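Local coordinates for putative peptide ABC-transport system periplasmic peptide-binding protein (Campylobacter jejuni, PDB 4OEV) that binds nickel(II) outside the cytoplasm as the solute-binding protein of an ABC-type importer, and belongs to a family generally assigned to peptide transport, at residues V258-N263 / E450-I455; V84-E89 / L138-L143; T6-V11 / R191-H196; N274-Y279 / F456-D461. All coordinates share one frame; numbering follows the deposited sequence.

Interaction 1: residues V258-N263 / E450-I455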
loop_
_atom_site.group_PDB
_atom_site.type_symbol
_atom_site.label_atom_id
_atom_site.label_comp_id
_atom_site.label_asym_id
_atom_site.label_seq_id
_atom_site.Cartn_x
_atom_site.Cartn_y
_atom_site.Cartn_z
ATOM N N VAL A 258 -18.858 20.881 -5.489
ATOM C CA VAL A 258 -18.853 20.540 -4.056
ATOM C C VAL A 258 -17.489 19.945 -3.646
ATOM O O VAL A 258 -16.884 20.336 -2.654
ATOM C CB VAL A 258 -19.973 19.538 -3.747
ATOM C CG1 VAL A 258 -19.785 18.892 -2.334
ATOM C CG2 VAL A 258 -21.353 20.217 -3.923
ATOM N N ARG A 259 -16.966 19.027 -4.452
ATOM C CA ARG A 259 -15.696 18.415 -4.140
ATOM C C ARG A 259 -14.566 19.451 -4.217
ATOM O O ARG A 259 -13.659 19.447 -3.379
ATOM C CB ARG A 259 -15.420 17.239 -5.098
ATOM C CG ARG A 259 -16.175 16.002 -4.742
ATOM C CD ARG A 259 -15.878 14.912 -5.715
ATOM N NE ARG A 259 -16.639 15.039 -6.972
ATOM C CZ ARG A 259 -16.093 15.185 -8.176
ATOM N NH1 ARG A 259 -16.907 15.251 -9.224
ATOM N NH2 ARG A 259 -14.748 15.260 -8.356
ATOM N N GLN A 260 -14.633 20.370 -5.181
ATOM C CA GLN A 260 -13.616 21.411 -5.224
ATOM C C GLN A 260 -13.742 22.336 -3.994
ATOM O O GLN A 260 -12.764 22.764 -3.386
ATOM C CB GLN A 260 -13.759 22.230 -6.499
ATOM C CG GLN A 260 -13.598 21.425 -7.779
ATOM C CD GLN A 260 -13.880 22.274 -9.019
ATOM O OE1 GLN A 260 -14.866 23.018 -9.064
ATOM N NE2 GLN A 260 -13.028 22.153 -10.029
ATOM N N ALA A 261 -14.970 22.646 -3.639
ATOM C CA ALA A 261 -15.190 23.531 -2.492
ATOM C C ALA A 261 -14.605 22.914 -1.210
ATOM O O ALA A 261 -13.944 23.611 -0.422
ATOM C CB ALA A 261 -16.651 23.829 -2.349
ATOM N N LEU A 262 -14.840 21.620 -0.995
ATOM C CA LEU A 262 -14.320 20.959 0.197
ATOM C C LEU A 262 -12.786 20.946 0.217
ATOM O O LEU A 262 -12.162 21.058 1.280
ATOM C CB LEU A 262 -14.866 19.539 0.292
ATOM C CG LEU A 262 -16.387 19.544 0.416
ATOM C CD1 LEU A 262 -16.908 18.189 0.327
ATOM C CD2 LEU A 262 -16.821 20.151 1.773
ATOM N N ASN A 263 -12.175 20.857 -0.955
ATOM C CA ASN A 263 -10.719 20.977 -1.034
ATOM C C ASN A 263 -10.245 22.383 -0.624
ATOM O O ASN A 263 -9.322 22.506 0.171
ATOM C CB ASN A 263 -10.238 20.641 -2.418
ATOM C CG ASN A 263 -9.911 19.158 -2.556
ATOM O OD1 ASN A 263 -8.800 18.734 -2.229
ATOM N ND2 ASN A 263 -10.887 18.369 -2.985
ATOM N N GLU A 450 -8.396 18.369 -12.007
ATOM C CA GLU A 450 -9.615 18.895 -12.638
ATOM C C GLU A 450 -10.875 18.193 -12.130
ATOM O O GLU A 450 -11.981 18.741 -12.155
ATOM C CB GLU A 450 -9.553 18.776 -14.185
ATOM C CG GLU A 450 -8.411 19.583 -14.865
ATOM C CD GLU A 450 -8.477 21.104 -14.641
ATOM O OE1 GLU A 450 -9.568 21.652 -14.327
ATOM O OE2 GLU A 450 -7.427 21.770 -14.794
ATOM N N ASN A 451 -10.707 16.951 -11.717
ATOM C CA ASN A 451 -11.812 16.161 -11.243
ATOM C C ASN A 451 -11.340 15.344 -10.047
ATOM O O ASN A 451 -11.078 14.137 -10.156
ATOM C CB ASN A 451 -12.351 15.280 -12.366
ATOM C CG ASN A 451 -13.582 14.505 -11.947
ATOM O OD1 ASN A 451 -14.263 14.845 -10.962
ATOM N ND2 ASN A 451 -13.886 13.480 -12.691
ATOM N N PRO A 452 -11.231 16.006 -8.891
ATOM C CA PRO A 452 -10.575 15.417 -7.711
ATOM C C PRO A 452 -11.406 14.281 -7.076
ATOM O O PRO A 452 -12.562 14.445 -6.728
ATOM C CB PRO A 452 -10.413 16.616 -6.762
ATOM C CG PRO A 452 -11.524 17.608 -7.204
ATOM C CD PRO A 452 -11.659 17.400 -8.694
ATOM N N PRO A 453 -10.808 13.094 -6.976
ATOM C CA PRO A 453 -11.494 11.987 -6.306
ATOM C C PRO A 453 -11.414 12.137 -4.777
ATOM O O PRO A 453 -12.164 11.466 -4.040
ATOM C CB PRO A 453 -10.685 10.777 -6.755
ATOM C CG PRO A 453 -9.313 11.324 -6.937
ATOM C CD PRO A 453 -9.521 12.665 -7.568
ATOM N N PHE A 454 -10.426 12.915 -4.331
ATOM C CA PHE A 454 -10.055 12.992 -2.902
ATOM C C PHE A 454 -9.963 14.436 -2.408
ATOM O O PHE A 454 -9.929 15.398 -3.199
ATOM C CB PHE A 454 -8.676 12.361 -2.580
ATOM C CG PHE A 454 -8.512 10.851 -2.856
ATOM C CD1 PHE A 454 -9.581 9.965 -3.127
ATOM C CD2 PHE A 454 -7.227 10.299 -2.737
ATOM C CE1 PHE A 454 -9.336 8.598 -3.397
ATOM C CE2 PHE A 454 -6.977 8.932 -2.995
ATOM C CZ PHE A 454 -8.033 8.082 -3.301
ATOM N N ILE A 455 -9.812 14.581 -1.090
ATOM C CA ILE A 455 -9.019 15.706 -0.570
ATOM C C ILE A 455 -7.664 15.124 -0.134
ATOM O O ILE A 455 -7.635 14.323 0.829
ATOM C CB ILE A 455 -9.607 16.403 0.638
ATOM C CG1 ILE A 455 -11.007 16.949 0.316
ATOM C CG2 ILE A 455 -8.680 17.507 1.039
ATOM C CD1 ILE A 455 -11.671 17.610 1.520
#
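The guanidinium of Arg259 reaches from helix 256-265 to the turn that follows helix 434-450, where NH2 donates twice: to Asn451 OD1 at 2.7 Å and to the backbone carbonyl of Pro452, with NH2 to Pro452 O at 2.8 Å. In this solute-binding protein of family 5, the contact packs a helix against the start of the long strand 454-467, in the antiparallel sheet that also contains strand 241-246. Both acceptors sit at the guanidinium edge, although the amide plane of Asn451 is turned 57° from it; NH1 adds only a weak bond to the same OD1. A bend at chi3 (-80°) swings the end of the arginine over to the turn. Its rotation is fixed further by Lys254 O, which accepts from NH1, while Asp418 holds Asn451 ND2 and so steadies the amide that receives the arginine.

One turn along the helix, Asn263 bridges two carbonyls. Asn263 ND2 donates to Phe454 O at 3.1 Å on the strand and to Arg259 O at 3.0 Å in its own helix, both acceptors lying in its amide plane. Arg259 O thus takes two donors, Asn263 N and Asn263 ND2, from opposite faces of its plane.

Packing surrounds these bonds. Ile455 runs alongside Asn263 in the opposite direction, with Ile455 CG1 3.6 Å from Asn263 ND2 and CG2 3.5 Å from Asn263 OD1. Phe355 of helix 342-357 touches both Leu262 and Ile455. At the end of its branch, Ile455 CD1 lies 3.9 Å from Leu262 CB.

Interaction 2: residues V84-E89 / L138-L143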
loop_
_atom_site.group_PDB
_atom_site.type_symbol
_atom_site.label_atom_id
_atom_site.label_comp_id
_atom_site.label_asym_id
_atom_site.label_seq_id
_atom_site.Cartn_x
_atom_site.Cartn_y
_atom_site.Cartn_z
ATOM N N VAL A 84 8.156 -20.746 -12.045
ATOM C CA VAL A 84 8.038 -19.422 -12.560
ATOM C C VAL A 84 6.903 -19.354 -13.574
ATOM O O VAL A 84 6.107 -18.423 -13.569
ATOM C CB VAL A 84 9.351 -18.974 -13.172
ATOM C CG1 VAL A 84 9.225 -17.605 -13.784
ATOM C CG2 VAL A 84 10.455 -18.986 -12.108
ATOM N N LYS A 85 6.815 -20.349 -14.453
ATOM C CA LYS A 85 5.735 -20.377 -15.403
ATOM C C LYS A 85 4.427 -20.662 -14.706
ATOM O O LYS A 85 3.403 -20.072 -15.054
ATOM C CB LYS A 85 6.007 -21.421 -16.507
ATOM C CG LYS A 85 4.858 -21.636 -17.460
ATOM C CD LYS A 85 5.305 -22.601 -18.589
ATOM C CE LYS A 85 4.138 -22.990 -19.543
ATOM N NZ LYS A 85 3.727 -21.891 -20.447
ATOM N N PHE A 86 4.443 -21.563 -13.730
ATOM C CA PHE A 86 3.217 -21.845 -13.008
ATOM C C PHE A 86 2.707 -20.549 -12.328
ATOM O O PHE A 86 1.528 -20.232 -12.391
ATOM C CB PHE A 86 3.431 -22.944 -11.972
ATOM C CG PHE A 86 2.298 -23.089 -11.006
ATOM C CD1 PHE A 86 1.161 -23.805 -11.346
ATOM C CD2 PHE A 86 2.351 -22.466 -9.757
ATOM C CE1 PHE A 86 0.115 -23.923 -10.445
ATOM C CE2 PHE A 86 1.295 -22.562 -8.864
ATOM C CZ PHE A 86 0.177 -23.282 -9.201
ATOM N N SER A 87 3.622 -19.843 -11.666
ATOM C CA SER A 87 3.257 -18.637 -10.882
ATOM C C SER A 87 2.673 -17.492 -11.696
ATOM O O SER A 87 1.597 -16.962 -11.404
ATOM C CB SER A 87 4.500 -18.145 -10.148
ATOM O OG SER A 87 4.936 -19.114 -9.250
ATOM N N ILE A 88 3.410 -17.081 -12.705
ATOM C CA ILE A 88 2.982 -16.008 -13.565
ATOM C C ILE A 88 1.645 -16.367 -14.229
ATOM O O ILE A 88 0.738 -15.564 -14.259
ATOM C CB ILE A 88 4.034 -15.781 -14.657
ATOM C CG1 ILE A 88 5.209 -14.963 -14.167
ATOM C CG2 ILE A 88 3.438 -15.136 -15.855
ATOM C CD1 ILE A 88 6.277 -14.871 -15.255
ATOM N N GLU A 89 1.499 -17.608 -14.699
ATOM C CA GLU A 89 0.228 -18.024 -15.260
ATOM C C GLU A 89 -0.881 -18.027 -14.211
ATOM O O GLU A 89 -2.052 -17.689 -14.517
ATOM C CB GLU A 89 0.386 -19.397 -15.912
ATOM C CG GLU A 89 1.156 -19.256 -17.172
ATOM C CD GLU A 89 1.380 -20.574 -17.915
ATOM O OE1 GLU A 89 1.044 -21.667 -17.405
ATOM O OE2 GLU A 89 1.888 -20.470 -19.033
ATOM N N LEU A 138 5.413 -19.123 -6.441
ATOM C CA LEU A 138 4.635 -20.214 -5.854
ATOM C C LEU A 138 5.216 -21.581 -6.263
ATOM O O LEU A 138 5.810 -21.687 -7.331
ATOM C CB LEU A 138 3.190 -20.181 -6.325
ATOM C CG LEU A 138 2.401 -18.932 -5.914
ATOM C CD1 LEU A 138 1.113 -18.907 -6.705
ATOM C CD2 LEU A 138 2.148 -19.036 -4.445
ATOM N N PRO A 139 4.992 -22.612 -5.430
ATOM C CA PRO A 139 5.469 -23.965 -5.748
ATOM C C PRO A 139 4.492 -24.785 -6.572
ATOM O O PRO A 139 3.478 -25.281 -6.072
ATOM C CB PRO A 139 5.682 -24.584 -4.363
ATOM C CG PRO A 139 4.724 -23.867 -3.456
ATOM C CD PRO A 139 4.591 -22.490 -4.012
ATOM N N LYS A 140 4.836 -24.942 -7.843
ATOM C CA LYS A 140 4.062 -25.789 -8.755
ATOM C C LYS A 140 3.777 -27.162 -8.168
ATOM O O LYS A 140 2.640 -27.618 -8.185
ATOM C CB LYS A 140 4.791 -25.914 -10.080
ATOM C CG LYS A 140 4.129 -26.846 -11.089
ATOM C CD LYS A 140 4.746 -26.639 -12.440
ATOM C CE LYS A 140 4.088 -27.489 -13.526
ATOM N NZ LYS A 140 4.503 -28.909 -13.396
ATOM N N HIS A 141 4.794 -27.801 -7.582
ATOM C CA HIS A 141 4.638 -29.193 -7.156
ATOM C C HIS A 141 3.631 -29.387 -6.030
ATOM O O HIS A 141 3.245 -30.543 -5.761
ATOM C CB HIS A 141 6.001 -29.794 -6.731
ATOM C CG HIS A 141 6.531 -29.238 -5.450
ATOM N ND1 HIS A 141 7.383 -28.156 -5.410
ATOM C CD2 HIS A 141 6.329 -29.606 -4.161
ATOM C CE1 HIS A 141 7.684 -27.879 -4.149
ATOM N NE2 HIS A 141 7.051 -28.739 -3.369
ATOM N N LEU A 142 3.269 -28.290 -5.343
ATOM C CA LEU A 142 2.267 -28.299 -4.262
ATOM C C LEU A 142 0.877 -27.712 -4.638
ATOM O O LEU A 142 -0.120 -28.055 -4.005
ATOM C CB LEU A 142 2.767 -27.496 -3.040
ATOM C CG LEU A 142 4.018 -28.062 -2.339
ATOM C CD1 LEU A 142 4.596 -27.056 -1.360
ATOM C CD2 LEU A 142 3.719 -29.381 -1.628
ATOM N N LEU A 143 0.814 -26.877 -5.672
ATOM C CA LEU A 143 -0.410 -26.127 -5.982
ATOM C C LEU A 143 -0.983 -26.411 -7.389
ATOM O O LEU A 143 -2.086 -25.940 -7.730
ATOM C CB LEU A 143 -0.119 -24.635 -5.816
ATOM C CG LEU A 143 0.137 -24.112 -4.390
ATOM C CD1 LEU A 143 0.763 -22.709 -4.429
ATOM C CD2 LEU A 143 -1.184 -23.996 -3.598
#
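Phe86 of helix 81-92 lays one face of its ring over the backbone at the start of helix 140-143. Lys140 CA stands 4.1 Å from the Phe86 ring centroid, 20° off the normal, a CH-pi contact displaced toward the rim. With CG turned opposite the backbone N (chi1 168°), the ring is carried outward from its helix to the facing segment. Leu138 CB meets the ring edge in plane, 4.0 Å from Phe86 CE2, and Leu143 CB comes in obliquely, 3.7 Å from Phe86 CZ. The lysine chain leaves nearly straight: Lys140 CB lies 3.8 Å from Phe86 CB, and the bend at chi4 comes only at the ammonium, which pairs with Glu144.

Ser87 supplies the polar tie. At chi1 -63° Ser87 OG lies beside the backbone N, where it accepts from Leu138 N at 2.8 Å and is also hydrogen-bonded to Asp83 O. The hydroxyl therefore links a carbonyl one turn back in its own helix to the incoming chain.

Asp83 also receives Lys140 N at its carboxylate, a second anchor from helix 81-92. On the rest of that helix Val84 packs on strand 117-122 and Ile88 on both 107-114 and 117-122, and Leu138 also touches Phe91.

Interaction 3: residues T6-V11 / R191-H196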
loop_
_atom_site.group_PDB
_atom_site.type_symbol
_atom_site.label_atom_id
_atom_site.label_comp_id
_atom_site.label_asym_id
_atom_site.label_seq_id
_atom_site.Cartn_x
_atom_site.Cartn_y
_atom_site.Cartn_z
ATOM N N THR A 6 14.789 -14.859 19.732
ATOM C CA THR A 6 13.428 -14.632 19.263
ATOM C C THR A 6 13.216 -13.140 18.972
ATOM O O THR A 6 13.602 -12.310 19.795
ATOM C CB THR A 6 12.386 -15.084 20.322
ATOM O OG1 THR A 6 12.536 -16.478 20.613
ATOM C CG2 THR A 6 10.966 -14.803 19.864
ATOM N N LEU A 7 12.642 -12.823 17.800
ATOM C CA LEU A 7 12.226 -11.457 17.457
ATOM C C LEU A 7 10.711 -11.392 17.502
ATOM O O LEU A 7 10.051 -12.210 16.906
ATOM C CB LEU A 7 12.692 -11.056 16.056
ATOM C CG LEU A 7 14.114 -10.497 15.931
ATOM C CD1 LEU A 7 14.431 -10.074 14.500
ATOM C CD2 LEU A 7 14.365 -9.371 16.934
ATOM N N ILE A 8 10.131 -10.426 18.211
ATOM C CA ILE A 8 8.681 -10.293 18.166
ATOM C C ILE A 8 8.353 -8.925 17.647
ATOM O O ILE A 8 8.706 -7.929 18.261
ATOM C CB ILE A 8 8.022 -10.497 19.526
ATOM C CG1 ILE A 8 8.523 -11.793 20.162
ATOM C CG2 ILE A 8 6.498 -10.429 19.395
ATOM C CD1 ILE A 8 7.764 -12.224 21.342
ATOM N N ILE A 9 7.706 -8.874 16.489
ATOM C CA ILE A 9 7.415 -7.591 15.846
ATOM C C ILE A 9 5.928 -7.384 15.660
ATOM O O ILE A 9 5.241 -8.229 15.105
ATOM C CB ILE A 9 8.074 -7.479 14.466
ATOM C CG1 ILE A 9 9.572 -7.791 14.527
ATOM C CG2 ILE A 9 7.788 -6.128 13.815
ATOM C CD1 ILE A 9 10.206 -7.719 13.167
ATOM N N ALA A 10 5.445 -6.230 16.114
ATOM C CA ALA A 10 4.066 -5.855 15.888
ATOM C C ALA A 10 3.874 -5.347 14.470
ATOM O O ALA A 10 4.668 -4.546 13.959
ATOM C CB ALA A 10 3.626 -4.744 16.897
ATOM N N VAL A 11 2.773 -5.764 13.863
ATOM C CA VAL A 11 2.394 -5.268 12.541
ATOM C C VAL A 11 0.904 -4.923 12.522
ATOM O O VAL A 11 0.081 -5.710 13.004
ATOM C CB VAL A 11 2.722 -6.297 11.448
ATOM C CG1 VAL A 11 2.136 -5.837 10.114
ATOM C CG2 VAL A 11 4.245 -6.428 11.331
ATOM N N ARG A 191 14.218 -17.436 15.519
ATOM C CA ARG A 191 12.782 -17.417 15.764
ATOM C C ARG A 191 12.181 -16.026 15.543
ATOM O O ARG A 191 12.688 -15.028 16.071
ATOM C CB ARG A 191 12.527 -17.904 17.192
ATOM C CG ARG A 191 11.109 -18.313 17.501
ATOM C CD ARG A 191 11.068 -19.422 18.578
ATOM N NE ARG A 191 9.685 -19.640 19.005
ATOM C CZ ARG A 191 9.112 -19.027 20.035
ATOM N NH1 ARG A 191 7.841 -19.270 20.339
ATOM N NH2 ARG A 191 9.810 -18.169 20.766
ATOM N N LEU A 192 11.083 -15.965 14.783
ATOM C CA LEU A 192 10.427 -14.699 14.459
ATOM C C LEU A 192 8.913 -14.784 14.583
ATOM O O LEU A 192 8.278 -15.654 14.006
ATOM C CB LEU A 192 10.808 -14.232 13.043
ATOM C CG LEU A 192 10.024 -13.042 12.459
ATOM C CD1 LEU A 192 10.201 -11.756 13.292
ATOM C CD2 LEU A 192 10.389 -12.803 11.003
ATOM N N ILE A 193 8.339 -13.824 15.303
ATOM C CA ILE A 193 6.898 -13.764 15.523
ATOM C C ILE A 193 6.313 -12.400 15.121
ATOM O O ILE A 193 6.793 -11.368 15.552
ATOM C CB ILE A 193 6.579 -14.071 17.000
ATOM C CG1 ILE A 193 6.974 -15.526 17.306
ATOM C CG2 ILE A 193 5.147 -13.855 17.294
ATOM C CD1 ILE A 193 6.690 -15.968 18.749
ATOM N N ILE A 194 5.324 -12.424 14.230
ATOM C CA ILE A 194 4.620 -11.238 13.772
ATOM C C ILE A 194 3.275 -11.160 14.476
ATOM O O ILE A 194 2.355 -11.942 14.222
ATOM C CB ILE A 194 4.419 -11.243 12.242
ATOM C CG1 ILE A 194 5.752 -11.497 11.537
ATOM C CG2 ILE A 194 3.636 -9.940 11.768
ATOM C CD1 ILE A 194 6.764 -10.393 11.696
ATOM N N LYS A 195 3.171 -10.201 15.378
ATOM C CA LYS A 195 2.001 -10.071 16.208
ATOM C C LYS A 195 1.039 -9.050 15.605
ATOM O O LYS A 195 1.440 -7.966 15.143
ATOM C CB LYS A 195 2.427 -9.674 17.628
ATOM C CG LYS A 195 1.357 -9.827 18.659
ATOM C CD LYS A 195 1.935 -9.688 20.081
ATOM C CE LYS A 195 0.802 -9.701 21.065
ATOM N NZ LYS A 195 1.278 -9.686 22.467
ATOM N N HIS A 196 -0.236 -9.411 15.582
ATOM C CA HIS A 196 -1.238 -8.544 14.987
ATOM C C HIS A 196 -1.707 -7.493 15.969
ATOM O O HIS A 196 -2.534 -7.783 16.833
ATOM C CB HIS A 196 -2.446 -9.344 14.510
ATOM C CG HIS A 196 -3.533 -8.484 13.918
ATOM N ND1 HIS A 196 -4.868 -8.670 14.202
ATOM C CD2 HIS A 196 -3.475 -7.447 13.044
ATOM C CE1 HIS A 196 -5.588 -7.768 13.547
ATOM N NE2 HIS A 196 -4.766 -7.016 12.831
#
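Thr6 OG1 accepts a hydrogen bond from Arg191 NH2 at 3.2 Å, at the first register pair of two parallel strands. Strand 6-11 pairs with 191-196 in a mixed sheet of this solute-binding protein, their directions differing by 12°, while Ile8 and Ala10 make backbone bonds on the other side to Asp213 and Ala214.

Arg191 can be followed outward. Arg191 CB is 3.7 Å from Thr6 OG1; CG and CD stay close to the same oxygen as the chain runs side by side with the threonine, extended as far as NE. NE turns to a salt bridge with Glu175 on strand 173-178. At the tip, Thr6 OG1 lies in the guanidinium plane, at the edge, next to NH2, while Ile193 CD1 covers one face.

Between the backbones, bonds alternate in the parallel pattern: Leu7 N to Arg191 O, Ile193 N to Leu7 O, Ile9 N to Ile193 O, Lys195 N to Ile9 O and Val11 N to Lys195 O. The straightest is Ile9 N to Ile193 O, 2.8 Å and 170° at the hydrogen.

Leu7, Ile9, Val11, Leu192 and Ile194 share the opposite face from Thr6 and Arg191. There Leu32 of helix 30-33 packs on Leu192 and Ile194, and Val11 CG2 meets Ile194 CG2 at 3.6 Å.

Interaction 4: residues N274-Y279 / F456-D461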
loop_
_atom_site.group_PDB
_atom_site.type_symbol
_atom_site.label_atom_id
_atom_site.label_comp_id
_atom_site.label_asym_id
_atom_site.label_seq_id
_atom_site.Cartn_x
_atom_site.Cartn_y
_atom_site.Cartn_z
ATOM N N ASN A 274 0.633 21.318 12.839
ATOM C CA ASN A 274 0.151 21.147 14.202
ATOM C C ASN A 274 -0.151 19.718 14.626
ATOM O O ASN A 274 0.293 19.286 15.689
ATOM C CB ASN A 274 -1.063 22.041 14.411
ATOM C CG ASN A 274 -0.722 23.513 14.212
ATOM O OD1 ASN A 274 0.284 24.001 14.748
ATOM N ND2 ASN A 274 -1.535 24.219 13.424
ATOM N N LEU A 275 -0.912 18.980 13.833
ATOM C CA LEU A 275 -1.248 17.622 14.233
ATOM C C LEU A 275 -0.072 16.659 14.075
ATOM O O LEU A 275 0.217 15.837 14.972
ATOM C CB LEU A 275 -2.432 17.102 13.423
ATOM C CG LEU A 275 -2.828 15.650 13.641
ATOM C CD1 LEU A 275 -3.216 15.409 15.105
ATOM C CD2 LEU A 275 -3.971 15.338 12.701
ATOM N N LEU A 276 0.626 16.804 12.956
ATOM C CA LEU A 276 1.585 15.798 12.538
ATOM C C LEU A 276 2.984 16.158 12.900
ATOM O O LEU A 276 3.903 15.394 12.600
ATOM C CB LEU A 276 1.499 15.572 11.043
ATOM C CG LEU A 276 0.344 14.625 10.773
ATOM C CD1 LEU A 276 -0.041 14.683 9.331
ATOM C CD2 LEU A 276 0.782 13.225 11.170
ATOM N N HIS A 277 3.142 17.342 13.484
ATOM C CA HIS A 277 4.405 17.756 14.098
ATOM C C HIS A 277 5.572 17.601 13.150
ATOM O O HIS A 277 6.641 17.139 13.549
ATOM C CB HIS A 277 4.676 16.958 15.372
ATOM C CG HIS A 277 3.536 16.955 16.344
ATOM N ND1 HIS A 277 3.048 18.109 16.923
ATOM C CD2 HIS A 277 2.806 15.938 16.860
ATOM C CE1 HIS A 277 2.055 17.803 17.742
ATOM N NE2 HIS A 277 1.890 16.491 17.723
ATOM N N ASP A 278 5.336 17.921 11.885
ATOM C CA ASP A 278 6.365 17.820 10.845
ATOM C C ASP A 278 6.983 16.387 10.702
ATOM O O ASP A 278 8.148 16.210 10.324
ATOM C CB ASP A 278 7.438 18.893 11.109
ATOM C CG ASP A 278 6.859 20.326 11.015
ATOM O OD1 ASP A 278 6.099 20.595 10.049
ATOM O OD2 ASP A 278 7.135 21.169 11.912
ATOM N N TYR A 279 6.181 15.383 11.057
ATOM C CA TYR A 279 6.406 13.998 10.659
ATOM C C TYR A 279 5.618 13.741 9.379
ATOM O O TYR A 279 5.162 12.618 9.107
ATOM C CB TYR A 279 5.967 13.047 11.757
ATOM C CG TYR A 279 7.098 12.222 12.307
ATOM C CD1 TYR A 279 7.313 10.927 11.842
ATOM C CD2 TYR A 279 7.953 12.727 13.281
ATOM C CE1 TYR A 279 8.351 10.146 12.329
ATOM C CE2 TYR A 279 9.006 11.947 13.789
ATOM C CZ TYR A 279 9.197 10.653 13.295
ATOM O OH TYR A 279 10.221 9.857 13.771
ATOM N N PHE A 456 -6.583 15.419 -0.862
ATOM C CA PHE A 456 -5.265 14.902 -0.430
ATOM C C PHE A 456 -4.820 15.712 0.784
ATOM O O PHE A 456 -4.977 16.921 0.792
ATOM C CB PHE A 456 -4.226 14.989 -1.518
ATOM C CG PHE A 456 -4.344 13.914 -2.544
ATOM C CD1 PHE A 456 -3.518 12.788 -2.469
ATOM C CD2 PHE A 456 -5.245 14.010 -3.568
ATOM C CE1 PHE A 456 -3.583 11.777 -3.415
ATOM C CE2 PHE A 456 -5.327 12.950 -4.549
ATOM C CZ PHE A 456 -4.479 11.863 -4.447
ATOM N N LEU A 457 -4.248 15.058 1.782
ATOM C CA LEU A 457 -3.922 15.784 3.019
ATOM C C LEU A 457 -2.419 15.786 3.268
ATOM O O LEU A 457 -1.801 16.848 3.244
ATOM C CB LEU A 457 -4.678 15.163 4.187
ATOM C CG LEU A 457 -6.197 15.307 4.027
ATOM C CD1 LEU A 457 -6.930 14.364 5.011
ATOM C CD2 LEU A 457 -6.590 16.767 4.314
ATOM N N ALA A 458 -1.801 14.615 3.479
ATOM C CA ALA A 458 -0.393 14.635 3.827
ATOM C C ALA A 458 0.334 13.307 3.506
ATOM O O ALA A 458 -0.264 12.237 3.584
ATOM C CB ALA A 458 -0.218 14.949 5.299
ATOM N N TYR A 459 1.612 13.418 3.180
ATOM C CA TYR A 459 2.528 12.272 3.108
ATOM C C TYR A 459 3.170 12.066 4.486
ATOM O O TYR A 459 3.513 13.032 5.144
ATOM C CB TYR A 459 3.609 12.512 2.066
ATOM C CG TYR A 459 3.148 12.220 0.644
ATOM C CD1 TYR A 459 3.439 11.010 0.027
ATOM C CD2 TYR A 459 2.472 13.177 -0.096
ATOM C CE1 TYR A 459 3.041 10.745 -1.299
ATOM C CE2 TYR A 459 2.048 12.920 -1.417
ATOM C CZ TYR A 459 2.345 11.715 -2.012
ATOM O OH TYR A 459 1.931 11.467 -3.307
ATOM N N LEU A 460 3.265 10.813 4.930
ATOM C CA LEU A 460 3.729 10.496 6.279
ATOM C C LEU A 460 5.174 9.985 6.372
ATOM O O LEU A 460 5.652 9.240 5.487
ATOM C CB LEU A 460 2.812 9.439 6.881
ATOM C CG LEU A 460 1.336 9.694 6.825
ATOM C CD1 LEU A 460 0.654 8.503 7.466
ATOM C CD2 LEU A 460 0.998 11.011 7.615
ATOM N N ASP A 461 5.879 10.400 7.426
ATOM C CA ASP A 461 7.048 9.648 7.864
ATOM C C ASP A 461 6.565 8.622 8.865
ATOM O O ASP A 461 5.504 8.775 9.475
ATOM C CB ASP A 461 8.110 10.513 8.524
ATOM C CG ASP A 461 8.940 11.252 7.547
ATOM O OD1 ASP A 461 8.704 11.076 6.342
ATOM O OD2 ASP A 461 9.855 11.983 7.985
#
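A type I' turn, Leu276 to Tyr279, delivers a single backbone bond to the strand: Asp461 N donates to Tyr279 O at 2.9 Å, nearly straight at the hydrogen, yet the donor stands 42° out of the carbonyl plane. Both central residues of the turn, His277 and Asp278, have positive phi, and Tyr279 N closes it on Leu276 O at 2.8 Å. That reversal takes the chain out of helix 268-274 and brings Tyr279 beside Asp461.

The tyrosine ring crosses the aspartate at about a right angle, the ring and carboxylate planes 83° apart. Asp461 CB approaches Tyr279 CD1 obliquely to 3.4 Å, whereas Asp461 O meets the ring at its edge, in plane. The unusual chi1 of -118° in Tyr279 sets the ring there. Arg235 makes a cation-pi contact with this ring and a salt bridge to Asp461 OD2, which Lys237 also binds; two positive charges would be expected to favour the ionised carboxylate.

In the fold, the turn leads into strand 280-282, which runs antiparallel to strand 454-467. A classic beta bulge interrupts the long strand here, Leu457 and Ala458 both facing Arg242 of strand 241-246.

Apart from the backbone bond, Leu276 CD1 lies 4.0 Å from Ala458 CB and 4.2 Å from Leu460 CD2. The two leucines cross at about a right angle, and Leu343 of helix 342-357 touches Leu276 as well.

From the N terminus, strand 6-11 waits until 191-196 before interaction 3 closes the first long loop, and interaction 2 forms wholly within that loop, joining helix 81-92 to the start of helix 140-143. Both are complete before the chain reaches 258-263. Interactions 1 and 4 then cross: helix 256-265 and the turn at 274-279 come first, and their partners follow in the same order along strand 454-467. These two contacts touch, Asn263 OD1 lying 4.2 Å from Phe456 N, with their centres about 20 Å apart, and both tie onto the sheet of that strand. Interactions 2 and 3 lie across the chain's centre from interaction 1.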